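Local atomic coordinates of putative oxygenase (PDB entry 2OG5), a protein that catalyses the iron(II)- and 2-oxoglutarate-dependent 3-hydroxylation of L-asparagine, giving the hydroxyasparagine that is built into the calcium-dependent antibiotic of Streptomyces coelicolor. Residues R73-A78 with L133-C138; A145-K150 with G347-A352; L197-T202 with L296-L301; A66-A71 with G129-L134; G120-E125 with N151-Q156. One frame throughout, in Å; residues are numbered along the deposited sequence.

Contact 1 of 5, residues R73-A78 with L133-C138; sequences RNAWHA and LLMTAC
Met135 meets helix 66-76 with its side chain and its backbone at once. SD of Met135 rests on the methyl group CB of Ala75 at 3.5 Å. Met135 O meanwhile approaches the indole of Trp76 at a slant, nearest to CE3 at 3.4 Å. Trp76 reaches this far because its CG stands opposite the backbone N (chi1 167°), which carries the ring across to the second helix. One residue on, Thr136 CA lies 3.8 Å from the Trp76 ring atom CZ3; the threonine hydroxyl is bonded back to Val132 O in its own helix. The pairing is thus a helix-on-helix layer outside the jelly-roll core: helix 128-140 is the inner member, and its Leu133 and Ala137 rest on strands 191-196 and 326-333. Cys138 points toward helix 66-76, its CB 3.7 Å from Arg73 CA and its SG 3.8 Å from Arg73 CB. The arginine chain then passes the sulfur and delivers NH2 to Asp142, a salt bridge, and to the hydroxyl of Tyr348. At the backbone of the same cysteine, a water donates to Cys138 O (2.9 Å) and also hydrogen-bonds His77 NE2.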
# COMPACT_ATOMS: atom_id res chain seq x y z
N ARG A 73 16.74 8.90 0.09
CA ARG A 73 16.77 9.15 1.53
C ARG A 73 17.30 10.56 1.83
O ARG A 73 16.71 11.30 2.60
CB ARG A 73 17.65 8.11 2.22
CG ARG A 73 17.66 8.17 3.74
CD ARG A 73 18.49 7.04 4.34
NE ARG A 73 17.84 5.78 4.01
CZ ARG A 73 18.28 4.85 3.17
NH1 ARG A 73 19.46 4.96 2.55
NH2 ARG A 73 17.52 3.78 2.98
N ASN A 74 18.41 10.91 1.19
CA ASN A 74 18.97 12.24 1.37
C ASN A 74 18.03 13.34 0.87
O ASN A 74 17.89 14.38 1.51
CB ASN A 74 20.33 12.33 0.67
CG ASN A 74 21.41 11.53 1.41
OD1 ASN A 74 22.26 10.88 0.78
ND2 ASN A 74 21.38 11.57 2.73
N ALA A 75 17.38 13.10 -0.26
CA ALA A 75 16.46 14.09 -0.84
C ALA A 75 15.21 14.27 0.02
O ALA A 75 14.67 15.37 0.12
CB ALA A 75 16.09 13.70 -2.27
N TRP A 76 14.75 13.20 0.67
CA TRP A 76 13.62 13.32 1.59
C TRP A 76 13.87 14.43 2.62
O TRP A 76 12.98 15.20 2.95
CB TRP A 76 13.36 11.99 2.31
CG TRP A 76 12.43 12.16 3.44
CD1 TRP A 76 12.75 12.20 4.77
CD2 TRP A 76 11.02 12.37 3.37
NE1 TRP A 76 11.63 12.41 5.52
CE2 TRP A 76 10.54 12.52 4.68
CE3 TRP A 76 10.10 12.46 2.31
CZ2 TRP A 76 9.19 12.73 4.97
CZ3 TRP A 76 8.77 12.66 2.60
CH2 TRP A 76 8.32 12.80 3.92
N HIS A 77 15.09 14.51 3.12
CA HIS A 77 15.39 15.47 4.17
C HIS A 77 15.46 16.91 3.70
O HIS A 77 15.52 17.82 4.53
CB HIS A 77 16.64 15.02 4.93
CG HIS A 77 16.37 13.84 5.78
ND1 HIS A 77 15.60 13.93 6.92
CD2 HIS A 77 16.66 12.52 5.63
CE1 HIS A 77 15.46 12.73 7.45
NE2 HIS A 77 16.09 11.86 6.69
N ALA A 78 15.39 17.13 2.38
CA ALA A 78 15.21 18.47 1.81
C ALA A 78 13.73 18.91 1.75
O ALA A 78 13.46 20.08 1.48
CB ALA A 78 15.82 18.55 0.41
N LEU A 133 7.75 8.36 -4.43
CA LEU A 133 7.48 7.19 -3.60
C LEU A 133 8.69 6.79 -2.76
O LEU A 133 8.53 6.48 -1.59
CB LEU A 133 7.02 6.01 -4.46
CG LEU A 133 5.56 6.09 -4.92
CD1 LEU A 133 5.34 5.13 -6.09
CD2 LEU A 133 4.58 5.78 -3.78
N LEU A 134 9.88 6.76 -3.35
CA LEU A 134 11.03 6.25 -2.61
C LEU A 134 11.50 7.27 -1.56
O LEU A 134 11.97 6.89 -0.48
CB LEU A 134 12.15 5.77 -3.54
CG LEU A 134 11.78 4.53 -4.38
CD1 LEU A 134 12.97 4.02 -5.20
CD2 LEU A 134 11.24 3.39 -3.52
N MET A 135 11.37 8.56 -1.85
CA MET A 135 11.66 9.59 -0.83
C MET A 135 10.73 9.41 0.36
O MET A 135 11.19 9.34 1.51
CB MET A 135 11.54 11.01 -1.40
CG MET A 135 12.66 11.40 -2.33
SD MET A 135 12.64 13.14 -2.84
CE MET A 135 11.16 13.19 -3.85
N THR A 136 9.44 9.28 0.11
CA THR A 136 8.47 9.13 1.21
C THR A 136 8.71 7.84 1.99
O THR A 136 8.61 7.83 3.22
CB THR A 136 7.03 9.17 0.71
OG1 THR A 136 6.84 10.34 -0.10
CG2 THR A 136 6.05 9.20 1.88
N ALA A 137 9.04 6.76 1.29
CA ALA A 137 9.34 5.49 1.96
C ALA A 137 10.50 5.65 2.93
O ALA A 137 10.46 5.13 4.05
CB ALA A 137 9.65 4.40 0.94
N CYS A 138 11.53 6.37 2.51
CA CYS A 138 12.69 6.61 3.37
C CYS A 138 12.39 7.53 4.55
O CYS A 138 13.12 7.51 5.55
CB CYS A 138 13.86 7.16 2.54
SG CYS A 138 14.60 5.97 1.44
O HOH W 1 14.80 9.37 7.08

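Contact 2 of 5, residues A145-K150 with G347-A352; sequences AFLPEK and GYVLGA
Leu350 gives up the most surface in this pairing and engages Ala145, Phe146 and Leu147 through its N, its O and its side chain. Its backbone N donates to Ala145 O over 2.8 Å, in the plane of that carbonyl and almost perfectly straight (176°). Its own carbonyl oxygen takes the N-H of Leu147 at 2.9 Å, and Phe146 CA adds a C-H...O contact to the same oxygen. Its side chain lies beside that of Phe146 and points the same way, CD2 being 3.9 Å from the ring atom CE1, so the two pack next to each other on one face of the sheet. The same ring meets His185 edge to face and touches Asn182, a residue that binds L-asparagine.

Ala145, second in buried area, is bound through both backbone polar atoms, for its N also donates to Tyr348 O, at 3.1 Å and with a more bent N-H...O angle of 151°. Its methyl group lies on the other face, the one it shares with Val349. There Val349 CG1, opposite its backbone N (chi1 179°), extends toward the end of the first strand and meets Leu147 CB at 3.9 Å, the two side chains crossing at a slant.

Past Phe146 the chain turns away in a type I beta turn, closed by Glu149 N to Phe146 O at 3.0 Å; the turn ends at Glu149, which binds L-asparagine. The arrangement is that of a short parallel strand pair: near the C-terminus, strand 349-350 is added alongside strand 142-146 of the larger jelly-roll sheet, right beside the substrate pocket.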
# COMPACT_ATOMS: atom_id res chain seq x y z
N ALA A 145 10.41 -4.74 -0.95
CA ALA A 145 9.59 -5.54 -1.86
C ALA A 145 9.95 -7.00 -1.70
O ALA A 145 10.90 -7.34 -1.02
CB ALA A 145 9.75 -5.09 -3.29
N PHE A 146 9.14 -7.86 -2.33
CA PHE A 146 9.25 -9.31 -2.15
C PHE A 146 9.59 -9.93 -3.48
O PHE A 146 8.92 -9.67 -4.47
CB PHE A 146 7.92 -9.86 -1.62
CG PHE A 146 7.50 -9.22 -0.33
CD1 PHE A 146 7.88 -9.76 0.88
CD2 PHE A 146 6.80 -8.02 -0.35
CE1 PHE A 146 7.53 -9.14 2.07
CE2 PHE A 146 6.44 -7.39 0.85
CZ PHE A 146 6.81 -7.95 2.05
N LEU A 147 10.63 -10.76 -3.50
CA LEU A 147 11.13 -11.30 -4.77
C LEU A 147 10.04 -11.99 -5.62
O LEU A 147 9.97 -11.80 -6.85
CB LEU A 147 12.31 -12.23 -4.50
CG LEU A 147 13.01 -12.79 -5.75
CD1 LEU A 147 13.45 -11.66 -6.69
CD2 LEU A 147 14.19 -13.68 -5.39
N PRO A 148 9.17 -12.80 -4.99
CA PRO A 148 8.12 -13.46 -5.77
C PRO A 148 6.93 -12.62 -6.26
O PRO A 148 6.04 -13.15 -6.94
CB PRO A 148 7.59 -14.54 -4.81
CG PRO A 148 8.63 -14.69 -3.80
CD PRO A 148 9.17 -13.30 -3.61
N GLU A 149 6.91 -11.33 -5.91
CA GLU A 149 5.81 -10.44 -6.29
C GLU A 149 6.35 -9.24 -7.07
O GLU A 149 7.16 -8.46 -6.55
CB GLU A 149 5.07 -10.00 -5.02
CG GLU A 149 4.05 -8.90 -5.20
CD GLU A 149 3.50 -8.39 -3.87
OE1 GLU A 149 4.29 -8.08 -2.95
OE2 GLU A 149 2.25 -8.29 -3.77
N LYS A 150 5.93 -9.11 -8.33
CA LYS A 150 6.41 -8.03 -9.19
C LYS A 150 7.94 -8.02 -9.27
O LYS A 150 8.58 -6.96 -9.38
CB LYS A 150 5.87 -6.68 -8.69
CG LYS A 150 4.35 -6.52 -8.80
CD LYS A 150 3.94 -6.06 -10.18
CE LYS A 150 2.68 -5.23 -10.16
NZ LYS A 150 2.50 -4.55 -11.45
N GLY A 347 20.07 -5.81 1.21
CA GLY A 347 19.32 -5.09 0.20
C GLY A 347 17.88 -4.83 0.59
O GLY A 347 17.51 -4.96 1.75
N TYR A 348 17.07 -4.46 -0.38
CA TYR A 348 15.68 -4.06 -0.14
C TYR A 348 14.68 -5.10 -0.62
O TYR A 348 13.47 -4.87 -0.54
CB TYR A 348 15.40 -2.72 -0.82
CG TYR A 348 16.22 -1.58 -0.25
CD1 TYR A 348 15.83 -0.94 0.92
CD2 TYR A 348 17.41 -1.18 -0.85
CE1 TYR A 348 16.56 0.09 1.44
CE2 TYR A 348 18.16 -0.13 -0.32
CZ TYR A 348 17.73 0.49 0.83
OH TYR A 348 18.47 1.52 1.37
N VAL A 349 15.17 -6.24 -1.11
CA VAL A 349 14.31 -7.28 -1.67
C VAL A 349 14.31 -8.48 -0.73
O VAL A 349 15.34 -9.11 -0.50
CB VAL A 349 14.78 -7.70 -3.07
CG1 VAL A 349 13.89 -8.82 -3.64
CG2 VAL A 349 14.81 -6.48 -4.01
N LEU A 350 13.13 -8.79 -0.19
CA LEU A 350 12.95 -9.88 0.75
C LEU A 350 12.65 -11.17 0.01
O LEU A 350 11.78 -11.21 -0.87
CB LEU A 350 11.81 -9.58 1.74
CG LEU A 350 12.07 -8.53 2.84
CD1 LEU A 350 12.09 -7.12 2.29
CD2 LEU A 350 10.97 -8.65 3.90
N GLY A 351 13.38 -12.23 0.36
CA GLY A 351 13.11 -13.56 -0.17
C GLY A 351 12.92 -14.52 0.98
O GLY A 351 12.35 -14.15 2.02
N ALA A 352 13.41 -15.74 0.82
CA ALA A 352 13.23 -16.78 1.83
C ALA A 352 14.21 -16.59 2.98
O ALA A 352 15.33 -16.11 2.79
CB ALA A 352 13.42 -18.14 1.21

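Contact 3 of 5, residues L197-T202 with L296-L301; sequences LRADPT and LLPGEL
A type II beta turn, Leu297 to Glu300, sets Pro298 against a classic beta bulge in which Leu197 and Arg198 both face Trp326, at the corner where the chain leaves strand 191-196. The fit across the two segments is made without a direct hydrogen bond. Pro298 lays CB and CG beside the carbonyl oxygen of Leu197, CB to O being 3.7 Å. Its CD comes 4.1 Å from Ala199 CB. That methyl group points toward the turn and sits nearest to Leu296 O, at 3.4 Å, with Leu297 CD2 at its flank.

A single water supplies the polar link, accepting from Asp200 N and donating to Leu296 O, each at 2.8 Å. Both segments are also stiffened from within. Asp200 OD1 receives Thr202 N in an Asx turn, at 3.0 Å and from above the carboxylate plane, and takes the Thr202 hydroxyl on its syn lone pair. In the beta turn, Glu300 N returns to Leu297 O, while Glu300 OE1 accepts Leu297 N (3.0 Å); the other carboxylate oxygen, OE2, forms a salt bridge with Arg103.

The turn joins strand 292-294 to strand 301-305 and is tied by Gly299 and Glu300 to the backbone of Cys196. Leu296 packs on Leu327 of strand 326-333, close to Arg325 of the 2-oxoglutarate site, and Leu301 reaches helix 128-140 at Leu133 and Thr136.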
# COMPACT_ATOMS: atom_id res chain seq x y z
N LEU A 197 -1.07 8.37 -10.77
CA LEU A 197 -0.54 9.03 -11.96
C LEU A 197 -1.66 9.45 -12.91
O LEU A 197 -1.61 10.52 -13.51
CB LEU A 197 0.41 8.10 -12.70
CG LEU A 197 1.69 7.69 -11.96
CD1 LEU A 197 2.57 6.84 -12.87
CD2 LEU A 197 2.47 8.87 -11.43
N ARG A 198 -2.66 8.60 -13.04
CA ARG A 198 -3.79 8.86 -13.93
C ARG A 198 -5.03 8.29 -13.24
O ARG A 198 -5.02 7.14 -12.82
CB ARG A 198 -3.54 8.18 -15.28
CG ARG A 198 -4.57 8.45 -16.34
CD ARG A 198 -4.11 7.94 -17.70
NE ARG A 198 -3.12 8.83 -18.32
CZ ARG A 198 -1.98 8.44 -18.88
NH1 ARG A 198 -1.62 7.16 -18.92
NH2 ARG A 198 -1.19 9.35 -19.43
N ALA A 199 -6.06 9.10 -13.09
CA ALA A 199 -7.30 8.66 -12.48
C ALA A 199 -8.04 7.69 -13.39
O ALA A 199 -7.85 7.69 -14.60
CB ALA A 199 -8.18 9.85 -12.14
N ASP A 200 -8.89 6.85 -12.80
CA ASP A 200 -9.84 6.06 -13.59
C ASP A 200 -10.80 7.01 -14.30
O ASP A 200 -11.60 7.65 -13.64
CB ASP A 200 -10.67 5.14 -12.69
CG ASP A 200 -11.87 4.53 -13.39
OD1 ASP A 200 -11.82 4.26 -14.61
OD2 ASP A 200 -12.90 4.33 -12.71
N PRO A 201 -10.73 7.09 -15.64
CA PRO A 201 -11.59 8.04 -16.32
C PRO A 201 -13.07 7.66 -16.30
O PRO A 201 -13.91 8.52 -16.58
CB PRO A 201 -11.06 7.99 -17.76
CG PRO A 201 -10.54 6.63 -17.92
CD PRO A 201 -9.91 6.32 -16.59
N THR A 202 -13.38 6.40 -15.99
CA THR A 202 -14.76 5.92 -16.09
C THR A 202 -15.61 6.30 -14.88
O THR A 202 -16.84 6.22 -14.96
CB THR A 202 -14.84 4.40 -16.27
OG1 THR A 202 -14.51 3.76 -15.03
CG2 THR A 202 -13.91 3.89 -17.40
N LEU A 296 -8.89 8.23 -6.45
CA LEU A 296 -7.64 8.98 -6.45
C LEU A 296 -7.49 9.79 -7.73
O LEU A 296 -7.93 9.37 -8.80
CB LEU A 296 -6.47 8.01 -6.28
CG LEU A 296 -6.40 7.31 -4.91
CD1 LEU A 296 -5.43 6.12 -4.97
CD2 LEU A 296 -6.02 8.31 -3.83
N LEU A 297 -6.86 10.96 -7.60
CA LEU A 297 -6.60 11.86 -8.71
C LEU A 297 -5.09 12.06 -8.87
O LEU A 297 -4.33 11.86 -7.92
CB LEU A 297 -7.24 13.23 -8.45
CG LEU A 297 -8.75 13.24 -8.25
CD1 LEU A 297 -9.22 14.63 -7.84
CD2 LEU A 297 -9.45 12.77 -9.51
N PRO A 298 -4.64 12.45 -10.06
CA PRO A 298 -3.21 12.65 -10.26
C PRO A 298 -2.57 13.55 -9.19
O PRO A 298 -3.12 14.59 -8.82
CB PRO A 298 -3.16 13.29 -11.65
CG PRO A 298 -4.35 12.72 -12.34
CD PRO A 298 -5.40 12.71 -11.29
N GLY A 299 -1.43 13.10 -8.67
CA GLY A 299 -0.72 13.84 -7.63
C GLY A 299 -1.18 13.54 -6.22
O GLY A 299 -0.68 14.14 -5.28
N GLU A 300 -2.14 12.62 -6.08
CA GLU A 300 -2.59 12.19 -4.76
C GLU A 300 -1.84 10.94 -4.35
O GLU A 300 -1.65 10.03 -5.15
CB GLU A 300 -4.09 11.94 -4.74
CG GLU A 300 -4.86 13.21 -4.98
CD GLU A 300 -6.35 13.07 -4.78
OE1 GLU A 300 -6.84 11.92 -4.79
OE2 GLU A 300 -7.00 14.13 -4.62
N LEU A 301 -1.41 10.93 -3.09
CA LEU A 301 -0.68 9.82 -2.48
C LEU A 301 -1.46 9.32 -1.27
O LEU A 301 -1.59 10.06 -0.30
CB LEU A 301 0.70 10.29 -2.03
CG LEU A 301 1.58 9.29 -1.28
CD1 LEU A 301 1.92 8.11 -2.18
CD2 LEU A 301 2.86 9.97 -0.76
O HOH W 2 -8.61 6.96 -9.98

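Contact 4 of 5, residues A66-A71 with G129-L134; sequences AEWVEA and GAAVLL
Ring-edge contacts join Trp68 to Ala130 and Ala131. The rim of the six-membered ring is directed at the backbone of helix 128-140: CH2 lies 3.7 Å from Ala131 CA, and Ala131 N is in the plane of the indole. Next to it, CZ3 comes 4.0 Å from Ala130 O. Trp68 attains this reach from a chi1 of -150°, its CG turned well away from the backbone N, so that a ring starting at the flank of its helix ends up between the two.

The short segments cross at -69°, their axes 10.3 Å apart at the closest, a steep helix-helix packing in which a large indole spans the gap and alanines on the facing helix let its edge come close to the main chain. The layer belongs to the helical cover over the jelly-roll sheet, and Leu55 of helix 42-58 touches both Trp68 and Ala131.

Aliphatic contacts make up the remainder. The methyl groups of Ala130 and Ala131 both flank Trp68 CH2, with Ala131 CB at 4.1 Å. Leu134 crosses the indole at about a right angle and sets CD1 3.8 Å from Trp68 CZ3, meeting the ring at a slant. The same CD1 is 4.5 Å from Val69 CG2, a looser touch on the side where Val69 also packs on Leu154.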
# COMPACT_ATOMS: atom_id res chain seq x y z
N ALA A 66 20.74 0.38 -4.65
CA ALA A 66 20.94 0.95 -3.32
C ALA A 66 21.39 2.42 -3.38
O ALA A 66 20.98 3.22 -2.55
CB ALA A 66 21.92 0.11 -2.50
N GLU A 67 22.21 2.79 -4.36
CA GLU A 67 22.69 4.16 -4.44
C GLU A 67 21.58 5.16 -4.76
O GLU A 67 21.67 6.33 -4.38
CB GLU A 67 23.84 4.29 -5.45
CG GLU A 67 23.44 4.16 -6.90
CD GLU A 67 24.63 4.12 -7.81
OE1 GLU A 67 25.43 5.09 -7.79
OE2 GLU A 67 24.78 3.12 -8.54
N TRP A 68 20.55 4.71 -5.46
CA TRP A 68 19.42 5.57 -5.81
C TRP A 68 18.52 5.69 -4.59
O TRP A 68 18.03 6.78 -4.30
CB TRP A 68 18.64 4.98 -6.99
CG TRP A 68 17.95 5.98 -7.89
CD1 TRP A 68 18.45 6.51 -9.04
CD2 TRP A 68 16.62 6.53 -7.75
NE1 TRP A 68 17.54 7.36 -9.61
CE2 TRP A 68 16.41 7.39 -8.84
CE3 TRP A 68 15.60 6.38 -6.80
CZ2 TRP A 68 15.23 8.09 -9.01
CZ3 TRP A 68 14.43 7.08 -6.98
CH2 TRP A 68 14.25 7.92 -8.09
N VAL A 69 18.31 4.59 -3.88
CA VAL A 69 17.53 4.67 -2.63
C VAL A 69 18.24 5.61 -1.65
O VAL A 69 17.58 6.38 -0.98
CB VAL A 69 17.26 3.28 -2.00
CG1 VAL A 69 16.44 3.42 -0.73
CG2 VAL A 69 16.51 2.38 -2.97
N GLU A 70 19.57 5.55 -1.58
CA GLU A 70 20.33 6.48 -0.74
C GLU A 70 20.12 7.94 -1.15
O GLU A 70 19.92 8.80 -0.30
CB GLU A 70 21.82 6.13 -0.78
CG GLU A 70 22.71 6.97 0.14
CD GLU A 70 24.19 6.57 0.08
OE1 GLU A 70 24.53 5.62 -0.65
OE2 GLU A 70 25.02 7.25 0.74
N ALA A 71 20.15 8.22 -2.46
CA ALA A 71 19.86 9.57 -2.94
C ALA A 71 18.44 10.00 -2.54
O ALA A 71 18.20 11.15 -2.17
CB ALA A 71 20.03 9.67 -4.45
N GLY A 129 7.57 9.73 -10.42
CA GLY A 129 6.78 8.87 -9.53
C GLY A 129 7.64 8.03 -8.61
O GLY A 129 7.35 7.91 -7.41
N ALA A 130 8.70 7.44 -9.16
CA ALA A 130 9.65 6.69 -8.33
C ALA A 130 10.31 7.59 -7.29
O ALA A 130 10.52 7.18 -6.15
CB ALA A 130 10.72 6.02 -9.19
N ALA A 131 10.64 8.82 -7.68
CA ALA A 131 11.27 9.77 -6.78
C ALA A 131 10.36 10.07 -5.60
O ALA A 131 10.75 9.97 -4.45
CB ALA A 131 11.64 11.08 -7.53
N VAL A 132 9.12 10.45 -5.88
CA VAL A 132 8.16 10.74 -4.82
C VAL A 132 7.97 9.54 -3.86
O VAL A 132 8.02 9.69 -2.64
CB VAL A 132 6.81 11.17 -5.41
CG1 VAL A 132 5.74 11.23 -4.33
CG2 VAL A 132 6.96 12.52 -6.11
N LEU A 133 7.75 8.36 -4.43
CA LEU A 133 7.48 7.19 -3.60
C LEU A 133 8.69 6.79 -2.76
O LEU A 133 8.53 6.48 -1.59
CB LEU A 133 7.02 6.01 -4.46
CG LEU A 133 5.56 6.09 -4.92
CD1 LEU A 133 5.34 5.13 -6.09
CD2 LEU A 133 4.58 5.78 -3.78
N LEU A 134 9.88 6.76 -3.35
CA LEU A 134 11.03 6.25 -2.61
C LEU A 134 11.50 7.27 -1.56
O LEU A 134 11.97 6.89 -0.48
CB LEU A 134 12.15 5.77 -3.54
CG LEU A 134 11.78 4.53 -4.38
CD1 LEU A 134 12.97 4.02 -5.20
CD2 LEU A 134 11.24 3.39 -3.52

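Contact 5 of 5, residues G120-E125 with N151-Q156; sequences GSVQRE and NGALVQ. With ACY (acetic acid), chain C.
Arg124 and Asn151 converge on one oxygen of a bound acetate, probably a guest from the crystallisation liquor. Acetate O accepts from Arg124 NH2 and from Asn151 ND2, each at 3.0 Å. The second oxygen, OXT, takes Arg124 NE at 2.9 Å in a nearly straight bond. The guanidinium thus holds the carboxylate by two bonds at its edge. At its edge too, Asn151 O receives a weak bond from Arg124 NH2 (3.3 Å). Ala153 CB sits over one face of the group, 3.5 Å above its plane and displaced toward the rim, and NH1 has a salt bridge to Asp64. A bend at chi2 (-69°) folds the arginine back toward the facing segment.

The backbones form a single bridge, Val122 with Gln156, and Gln123 N donates to Val155 O at 2.9 Å. A water links Gln123 O to Val155 N as well. Val122 CB packs on Ala153 CB at 3.5 Å, and Gln123 CB lies against Val155 CG1. Gln156 NE2 donates to Ala153 O at 2.8 Å, the oxygen lying in the plane of the amide, and OE1 accepts from NH2 of Arg329, which binds L-asparagine.

Leu154 and Val155 wedge between helix 128-140 and the larger sheet: Val155 packs on Leu133, Leu134 and Thr330, Leu154 on Leu134 and Ala145. Segment 120-125, which leads toward that helix, is tied to strand 326-333 by Gln123 OE1 and Gln328 NE2.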
# COMPACT_ATOMS: atom_id res chain seq x y z
N GLY A 120 2.59 -7.50 -14.28
CA GLY A 120 3.94 -7.42 -13.71
C GLY A 120 4.68 -6.14 -14.06
O GLY A 120 5.89 -6.04 -13.85
N SER A 121 3.95 -5.15 -14.57
CA SER A 121 4.52 -3.85 -14.93
C SER A 121 5.14 -3.18 -13.69
O SER A 121 4.50 -3.09 -12.65
CB SER A 121 3.38 -2.96 -15.48
OG SER A 121 3.87 -1.74 -15.99
N VAL A 122 6.40 -2.74 -13.80
CA VAL A 122 7.10 -2.06 -12.71
C VAL A 122 7.92 -0.89 -13.24
O VAL A 122 8.18 -0.80 -14.44
CB VAL A 122 8.02 -3.03 -11.92
CG1 VAL A 122 7.20 -4.13 -11.28
CG2 VAL A 122 9.08 -3.61 -12.84
N GLN A 123 8.35 -0.00 -12.34
CA GLN A 123 9.11 1.20 -12.70
C GLN A 123 10.59 0.98 -12.42
O GLN A 123 11.07 1.24 -11.32
CB GLN A 123 8.57 2.41 -11.93
CG GLN A 123 9.18 3.75 -12.32
CD GLN A 123 8.86 4.14 -13.74
OE1 GLN A 123 7.71 4.06 -14.18
NE2 GLN A 123 9.88 4.56 -14.48
N ARG A 124 11.31 0.48 -13.43
CA ARG A 124 12.74 0.22 -13.30
C ARG A 124 13.57 1.46 -13.58
O ARG A 124 14.67 1.60 -13.07
CB ARG A 124 13.18 -0.90 -14.25
CG ARG A 124 12.55 -2.27 -14.00
CD ARG A 124 13.04 -2.88 -12.71
NE ARG A 124 12.50 -4.22 -12.48
CZ ARG A 124 12.59 -4.87 -11.33
NH1 ARG A 124 13.22 -4.33 -10.29
NH2 ARG A 124 12.06 -6.08 -11.20
N GLU A 125 13.08 2.34 -14.45
CA GLU A 125 13.81 3.57 -14.78
C GLU A 125 13.50 4.68 -13.80
O GLU A 125 12.43 4.71 -13.20
CB GLU A 125 13.45 4.03 -16.20
CG GLU A 125 13.85 3.05 -17.28
CD GLU A 125 15.35 2.83 -17.36
OE1 GLU A 125 16.12 3.77 -17.08
OE2 GLU A 125 15.76 1.70 -17.72
N ASN A 151 8.54 -9.21 -9.22
CA ASN A 151 9.98 -9.39 -9.34
C ASN A 151 10.79 -8.54 -8.35
O ASN A 151 11.94 -8.17 -8.62
CB ASN A 151 10.43 -9.17 -10.79
CG ASN A 151 9.93 -10.27 -11.74
OD1 ASN A 151 9.42 -11.31 -11.31
ND2 ASN A 151 10.09 -10.04 -13.04
N GLY A 152 10.21 -8.26 -7.19
CA GLY A 152 10.90 -7.53 -6.14
C GLY A 152 11.13 -6.05 -6.42
O GLY A 152 11.90 -5.42 -5.70
N ALA A 153 10.45 -5.50 -7.42
CA ALA A 153 10.63 -4.08 -7.76
C ALA A 153 10.11 -3.19 -6.63
O ALA A 153 9.07 -3.46 -6.04
CB ALA A 153 9.90 -3.73 -9.02
N LEU A 154 10.84 -2.12 -6.33
CA LEU A 154 10.41 -1.21 -5.27
C LEU A 154 9.23 -0.35 -5.65
O LEU A 154 8.48 0.08 -4.77
CB LEU A 154 11.55 -0.30 -4.82
CG LEU A 154 12.77 -1.04 -4.26
CD1 LEU A 154 13.79 -0.03 -3.73
CD2 LEU A 154 12.38 -2.03 -3.17
N VAL A 155 9.06 -0.08 -6.94
CA VAL A 155 7.97 0.75 -7.43
C VAL A 155 7.17 -0.05 -8.46
O VAL A 155 7.69 -0.37 -9.55
CB VAL A 155 8.49 2.07 -8.03
CG1 VAL A 155 7.34 2.91 -8.55
CG2 VAL A 155 9.33 2.85 -6.99
N GLN A 156 5.92 -0.36 -8.13
CA GLN A 156 5.12 -1.33 -8.89
C GLN A 156 3.88 -0.65 -9.47
O GLN A 156 3.25 0.17 -8.80
CB GLN A 156 4.70 -2.49 -7.98
CG GLN A 156 5.90 -3.12 -7.25
CD GLN A 156 5.55 -4.22 -6.28
OE1 GLN A 156 4.39 -4.63 -6.14
NE2 GLN A 156 6.57 -4.70 -5.57
C ACY C . 10.40 -6.39 -14.49
O ACY C . 10.48 -7.13 -13.50
OXT ACY C . 11.15 -5.42 -14.73
CH3 ACY C . 9.30 -6.68 -15.46
O HOH W 3 11.23 -0.32 -9.00
O HOH W 4 14.36 -5.80 -8.06

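How the contacts relate
Contacts 1 and 4 are successive levels of one interface between helices 66-76 and 128-140, their centres about 7 Å apart. Contact 5 packs against this interface, Leu134 CD2 meeting Leu154 CB at 3.9 Å. Contact 2 is tied to contact 5 by a probable hydrogen bond from Lys150 NZ to Ser121 O (2.8 Å), and its Tyr348 also packs on Val69 of contact 4. Contacts 2 and 5 both border the L-asparagine site, contact 2 supplying Glu149 and contact 5 placing Gln156 beside Arg329. Contact 3 is farthest from contact 2, about 27 Å between centres, with its Leu296 side chain about 5 Å from that of Arg325.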